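Local coordinates for LRR receptor-like serine/threonine-protein kinase RGI3 (Arabidopsis thaliana, PDB 5HZ0), which acts as a cell-surface receptor for RGF peptide hormones, which maintain the root stem cell niche, and pairs with SERK co-receptors once the peptide is bound, at residues N312-E317 / W334-T339; L357-L362 / L381-L386. The protein carries 5 engineered substitutions. All blocks are in the same frame, centred on the assembly; numbering follows the deposited sequence.

Contact 1: residues N312-E317 / W334-T339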
loop_
_atom_site.group_PDB
_atom_site.type_symbol
_atom_site.label_atom_id
_atom_site.label_comp_id
_atom_site.label_asym_id
_atom_site.label_seq_id
_atom_site.Cartn_x
_atom_site.Cartn_y
_atom_site.Cartn_z
ATOM N N ASN A 312 -10.139 7.892 11.070
ATOM C CA ASN A 312 -11.418 8.570 11.236
ATOM C C ASN A 312 -11.474 9.281 12.590
ATOM O O ASN A 312 -10.445 9.550 13.212
ATOM C CB ASN A 312 -12.577 7.582 11.115
ATOM C CG ASN A 312 -12.847 7.172 9.684
ATOM O OD1 ASN A 312 -13.361 7.965 8.903
ATOM N ND2 ASN A 312 -12.501 5.925 9.331
ATOM N N LEU A 313 -12.675 9.689 12.966
ATOM C CA LEU A 313 -12.967 10.276 14.274
ATOM C C LEU A 313 -13.669 9.354 15.308
ATOM O O LEU A 313 -14.320 9.840 16.234
ATOM C CB LEU A 313 -13.641 11.656 14.119
ATOM C CG LEU A 313 -12.916 12.689 13.226
ATOM C CD1 LEU A 313 -13.758 13.950 13.077
ATOM C CD2 LEU A 313 -11.498 13.038 13.705
ATOM N N ILE A 314 -13.690 8.051 15.071
ATOM C CA ILE A 314 -14.505 7.141 15.905
ATOM C C ILE A 314 -14.082 7.111 17.380
ATOM O O ILE A 314 -12.905 6.929 17.698
ATOM C CB ILE A 314 -14.523 5.747 15.306
ATOM C CG1 ILE A 314 -14.911 5.856 13.827
ATOM C CG2 ILE A 314 -15.442 4.785 16.128
ATOM C CD1 ILE A 314 -14.762 4.567 13.056
ATOM N N THR A 315 -15.037 7.349 18.272
ATOM C CA THR A 315 -14.775 7.347 19.709
ATOM C C THR A 315 -15.374 6.104 20.340
ATOM O O THR A 315 -16.067 5.354 19.685
ATOM C CB THR A 315 -15.460 8.545 20.379
ATOM O OG1 THR A 315 -16.799 8.633 19.885
ATOM C CG2 THR A 315 -14.736 9.841 20.053
ATOM N N GLY A 316 -15.161 5.928 21.637
ATOM C CA GLY A 316 -15.814 4.872 22.370
ATOM C C GLY A 316 -14.915 3.677 22.550
ATOM O O GLY A 316 -13.711 3.741 22.271
ATOM N N GLU A 317 -15.513 2.580 23.014
ATOM C CA GLU A 317 -14.806 1.330 23.236
ATOM C C GLU A 317 -15.048 0.329 22.112
ATOM O O GLU A 317 -16.113 0.314 21.502
ATOM C CB GLU A 317 -15.237 0.693 24.553
ATOM C CG GLU A 317 -14.900 1.495 25.789
ATOM C CD GLU A 317 -14.912 0.625 27.032
ATOM O OE1 GLU A 317 -15.156 1.147 28.137
ATOM O OE2 GLU A 317 -14.667 -0.592 26.895
ATOM N N TRP A 334 -6.929 1.745 13.319
ATOM C CA TRP A 334 -5.879 2.719 13.671
ATOM C C TRP A 334 -6.207 4.177 13.318
ATOM O O TRP A 334 -7.010 4.442 12.432
ATOM C CB TRP A 334 -4.489 2.303 13.154
ATOM C CG TRP A 334 -4.319 2.151 11.658
ATOM C CD1 TRP A 334 -4.687 1.075 10.887
ATOM C CD2 TRP A 334 -3.693 3.090 10.758
ATOM N NE1 TRP A 334 -4.349 1.302 9.566
ATOM C CE2 TRP A 334 -3.739 2.527 9.466
ATOM C CE3 TRP A 334 -3.107 4.352 10.925
ATOM C CZ2 TRP A 334 -3.216 3.181 8.351
ATOM C CZ3 TRP A 334 -2.592 4.997 9.821
ATOM C CH2 TRP A 334 -2.653 4.413 8.550
ATOM N N GLN A 335 -5.605 5.106 14.064
ATOM C CA GLN A 335 -5.839 6.550 13.904
ATOM C C GLN A 335 -7.309 6.883 14.095
ATOM O O GLN A 335 -8.000 7.345 13.178
ATOM C CB GLN A 335 -5.314 7.078 12.554
ATOM C CG GLN A 335 -5.252 8.593 12.433
ATOM C CD GLN A 335 -4.433 9.235 13.555
ATOM O OE1 GLN A 335 -3.203 9.298 13.485
ATOM N NE2 GLN A 335 -5.122 9.686 14.610
ATOM N N ASN A 336 -7.770 6.640 15.315
ATOM C CA ASN A 336 -9.086 7.063 15.754
ATOM C C ASN A 336 -9.025 7.630 17.171
ATOM O O ASN A 336 -7.948 7.885 17.704
ATOM C CB ASN A 336 -10.077 5.888 15.709
ATOM C CG ASN A 336 -10.653 5.693 14.350
ATOM O OD1 ASN A 336 -11.427 6.533 13.875
ATOM N ND2 ASN A 336 -10.265 4.596 13.687
ATOM N N LYS A 337 -10.195 7.865 17.745
ATOM C CA LYS A 337 -10.365 8.225 19.152
ATOM C C LYS A 337 -10.749 7.078 20.124
ATOM O O LYS A 337 -11.354 7.337 21.169
ATOM C CB LYS A 337 -11.287 9.432 19.296
ATOM C CG LYS A 337 -10.556 10.732 19.314
ATOM C CD LYS A 337 -9.985 11.103 17.981
ATOM C CE LYS A 337 -9.165 12.392 18.156
ATOM N NZ LYS A 337 -8.171 12.619 17.068
ATOM N N LEU A 338 -10.569 5.825 19.719
ATOM C CA LEU A 338 -10.926 4.689 20.576
ATOM C C LEU A 338 -10.300 4.730 21.978
ATOM O O LEU A 338 -9.108 5.001 22.111
ATOM C CB LEU A 338 -10.534 3.371 19.903
ATOM C CG LEU A 338 -11.123 3.022 18.538
ATOM C CD1 LEU A 338 -10.505 1.726 18.043
ATOM C CD2 LEU A 338 -12.635 2.917 18.580
ATOM N N THR A 339 -11.100 4.438 23.012
ATOM C CA THR A 339 -10.605 4.314 24.398
ATOM C C THR A 339 -10.975 2.981 25.029
ATOM O O THR A 339 -11.691 2.177 24.435
ATOM C CB THR A 339 -11.227 5.362 25.327
ATOM O OG1 THR A 339 -12.651 5.312 25.192
ATOM C CG2 THR A 339 -10.737 6.766 24.980
#
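Asn312 N donates to Gln335 O over 3.1 Å, and from there segments 312-317 and 334-339 run the same way, their touching parts 21° apart. Farther along, Lys337 N reaches Ile314 O through a weak bond, whereas Thr339 N meets Gly316 O at 2.8 Å in a nearly straight one. Gly316, at a positive phi of 99°, holds a conformation open chiefly to glycine. Among the side chains Asn336 does most. Its CG stands anti to the carbonyl carbon (chi1 -84°), and OD1 accepts from Ile314 N at 3.0 Å, the donor tilted out of the amide's carbonyl plane; ND2 serves Ala333 O and Ile309 O. An alanine here would probably leave Ile314 N without its acceptor and Ala333 O and Ile309 O each one donor poorer. Ile314 lies alongside both Asn336 and Leu338, its CG2 4.2 Å from Leu338 CD2, while Thr315 and Lys337 cross at a slant, CG2 of Thr315 3.6 Å from CB of Lys337, and Thr315 OG1 bonds to Gly292 O. An inward asparagine in the N-x-L-x-G-x-I-P pattern, with Ile314 at the leucine position of the first segment, followed by a second, loosely bonded parallel pairing, marks the plant-type leucine-rich repeat solenoid.

Contact 2: residues L357-L362 / L381-L386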
loop_
_atom_site.group_PDB
_atom_site.type_symbol
_atom_site.label_atom_id
_atom_site.label_comp_id
_atom_site.label_asym_id
_atom_site.label_seq_id
_atom_site.Cartn_x
_atom_site.Cartn_y
_atom_site.Cartn_z
ATOM N N LEU A 357 -4.557 -1.552 15.689
ATOM C CA LEU A 357 -5.227 -0.588 16.574
ATOM C C LEU A 357 -4.429 0.698 16.926
ATOM O O LEU A 357 -4.800 1.426 17.855
ATOM C CB LEU A 357 -5.780 -1.298 17.811
ATOM C CG LEU A 357 -6.709 -2.463 17.454
ATOM C CD1 LEU A 357 -7.186 -3.209 18.688
ATOM C CD2 LEU A 357 -7.894 -1.982 16.617
ATOM N N SER A 358 -3.309 0.932 16.248
ATOM C CA SER A 358 -2.392 2.039 16.612
ATOM C C SER A 358 -3.056 3.404 16.582
ATOM O O SER A 358 -4.092 3.598 15.953
ATOM C CB SER A 358 -1.185 2.120 15.663
ATOM O OG SER A 358 -0.467 0.898 15.555
ATOM N N TYR A 359 -2.456 4.346 17.299
ATOM C CA TYR A 359 -2.914 5.734 17.310
ATOM C C TYR A 359 -4.352 5.857 17.793
ATOM O O TYR A 359 -5.241 6.349 17.088
ATOM C CB TYR A 359 -2.749 6.397 15.930
ATOM C CG TYR A 359 -1.316 6.512 15.471
ATOM C CD1 TYR A 359 -0.462 7.471 16.014
ATOM C CD2 TYR A 359 -0.823 5.681 14.481
ATOM C CE1 TYR A 359 0.859 7.574 15.596
ATOM C CE2 TYR A 359 0.477 5.772 14.058
ATOM C CZ TYR A 359 1.313 6.719 14.611
ATOM O OH TYR A 359 2.604 6.789 14.165
ATOM N N ASN A 360 -4.543 5.442 19.035
ATOM C CA ASN A 360 -5.783 5.646 19.750
ATOM C C ASN A 360 -5.462 5.952 21.201
ATOM O O ASN A 360 -4.316 6.212 21.570
ATOM C CB ASN A 360 -6.677 4.404 19.678
ATOM C CG ASN A 360 -7.356 4.246 18.335
ATOM O OD1 ASN A 360 -8.325 4.940 18.051
ATOM N ND2 ASN A 360 -6.864 3.321 17.511
ATOM N N SER A 361 -6.506 5.965 22.010
ATOM C CA SER A 361 -6.406 6.092 23.449
ATOM C C SER A 361 -6.534 4.808 24.270
ATOM O O SER A 361 -6.825 4.872 25.461
ATOM C CB SER A 361 -7.314 7.183 23.951
ATOM O OG SER A 361 -6.682 8.401 23.665
ATOM N N LEU A 362 -6.436 3.657 23.619
ATOM C CA LEU A 362 -6.586 2.386 24.315
ATOM C C LEU A 362 -5.731 2.292 25.578
ATOM O O LEU A 362 -4.550 2.652 25.574
ATOM C CB LEU A 362 -6.263 1.234 23.368
ATOM C CG LEU A 362 -7.143 1.238 22.120
ATOM C CD1 LEU A 362 -6.582 0.311 21.040
ATOM C CD2 LEU A 362 -8.571 0.881 22.512
ATOM N N LEU A 381 -0.218 -2.261 17.880
ATOM C CA LEU A 381 -0.817 -1.531 18.995
ATOM C C LEU A 381 -0.132 -0.185 19.324
ATOM O O LEU A 381 -0.334 0.377 20.410
ATOM C CB LEU A 381 -0.927 -2.438 20.227
ATOM C CG LEU A 381 -1.683 -3.762 20.078
ATOM C CD1 LEU A 381 -1.781 -4.423 21.434
ATOM C CD2 LEU A 381 -3.069 -3.587 19.475
ATOM N N LEU A 382 0.773 0.247 18.452
ATOM C CA LEU A 382 1.629 1.389 18.733
ATOM C C LEU A 382 0.873 2.691 19.000
ATOM O O LEU A 382 -0.253 2.874 18.545
ATOM C CB LEU A 382 2.726 1.561 17.665
ATOM C CG LEU A 382 2.427 1.970 16.220
ATOM C CD1 LEU A 382 2.373 3.489 16.038
ATOM C CD2 LEU A 382 3.462 1.374 15.302
ATOM N N SER A 383 1.484 3.571 19.785
ATOM C CA SER A 383 0.846 4.838 20.161
ATOM C C SER A 383 -0.554 4.712 20.788
ATOM O O SER A 383 -1.566 5.002 20.164
ATOM C CB SER A 383 0.821 5.837 19.005
ATOM O OG SER A 383 0.068 6.972 19.391
ATOM N N ASN A 384 -0.588 4.264 22.027
ATOM C CA ASN A 384 -1.812 4.227 22.800
ATOM C C ASN A 384 -1.415 4.530 24.230
ATOM O O ASN A 384 -0.312 5.014 24.472
ATOM C CB ASN A 384 -2.490 2.852 22.703
ATOM C CG ASN A 384 -3.304 2.688 21.434
ATOM O OD1 ASN A 384 -4.393 3.220 21.333
ATOM N ND2 ASN A 384 -2.775 1.944 20.465
ATOM N N ASP A 385 -2.337 4.315 25.159
ATOM C CA ASP A 385 -2.056 4.395 26.594
ATOM C C ASP A 385 -1.821 3.055 27.289
ATOM O O ASP A 385 -2.043 2.948 28.487
ATOM C CB ASP A 385 -3.038 5.276 27.368
ATOM C CG ASP A 385 -2.440 5.789 28.676
ATOM O OD1 ASP A 385 -1.206 6.001 28.710
ATOM O OD2 ASP A 385 -3.181 5.961 29.669
ATOM N N LEU A 386 -1.553 2.008 26.522
ATOM C CA LEU A 386 -1.400 0.652 27.066
ATOM C C LEU A 386 -0.284 0.487 28.105
ATOM O O LEU A 386 0.848 0.903 27.891
ATOM C CB LEU A 386 -1.189 -0.355 25.925
ATOM C CG LEU A 386 -2.274 -0.443 24.857
ATOM C CD1 LEU A 386 -1.755 -1.235 23.681
ATOM C CD2 LEU A 386 -3.495 -1.124 25.433
#
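A chi1 of -81° sets CG of Asn384 anti to its carbonyl carbon, carrying the amide against segment 357-362, where OD1 takes a weak bond from Leu362 N at 3.1 Å. This is the consensus asparagine of the leucine-rich repeat, and Asn360 occupies the same place one coil earlier. The ND2 of Asn384 has two acceptors: Leu381 O in its own turn at 2.9 Å, lying in the amide plane, and, more weakly, Leu357 O at 3.3 Å; the bond to Leu381 O, with the two weaker ones, probably limits how far the amide can turn. Leu357 O also receives Asn360 ND2 at 2.8 Å and thus joins the two asparagines. Between the backbones, Tyr359 N donates to Leu382 O (2.9 Å) and Asn360 N to Ser383 O (3.2 Å). Nearer the peptide-binding surface, CG of Leu382 takes the position between backbone N and carbonyl carbon (chi1 68°), which brings CD1 to 3.6 Å from Tyr359 CE2. Ser358, Tyr359 and Leu382 each pack on a polar side chain of the bound peptide, and Ser358 OG bonds to Asp356 OD1. At the start of both segments, Leu381 CD2 rests 3.9 Å from Leu357 CB.

In the fold
Read from the N terminus, contact 1 closes a coil of the solenoid by bringing 334-339 against 312-317, with strand 330-332 in the intervening 16 residues. Contact 2 then closes a later coil around strand 378-380. The two follow in series, neither nested nor crossed, with centres about 10 Å apart. Strand 337-340 lies between 315-316 and 361-362, and probable hydrogen bonds from Ser361 N to Leu338 O (2.8 Å) and from Gln335 N to Ser358 O (2.9 Å) join the contacts directly; Asn360 OD1 also accepts from Leu338 N. Trp334, at the start of 334-339, bonds to the hormone's backbone through NE1, one coil before Ser358 and Tyr359 of contact 2 pack on it.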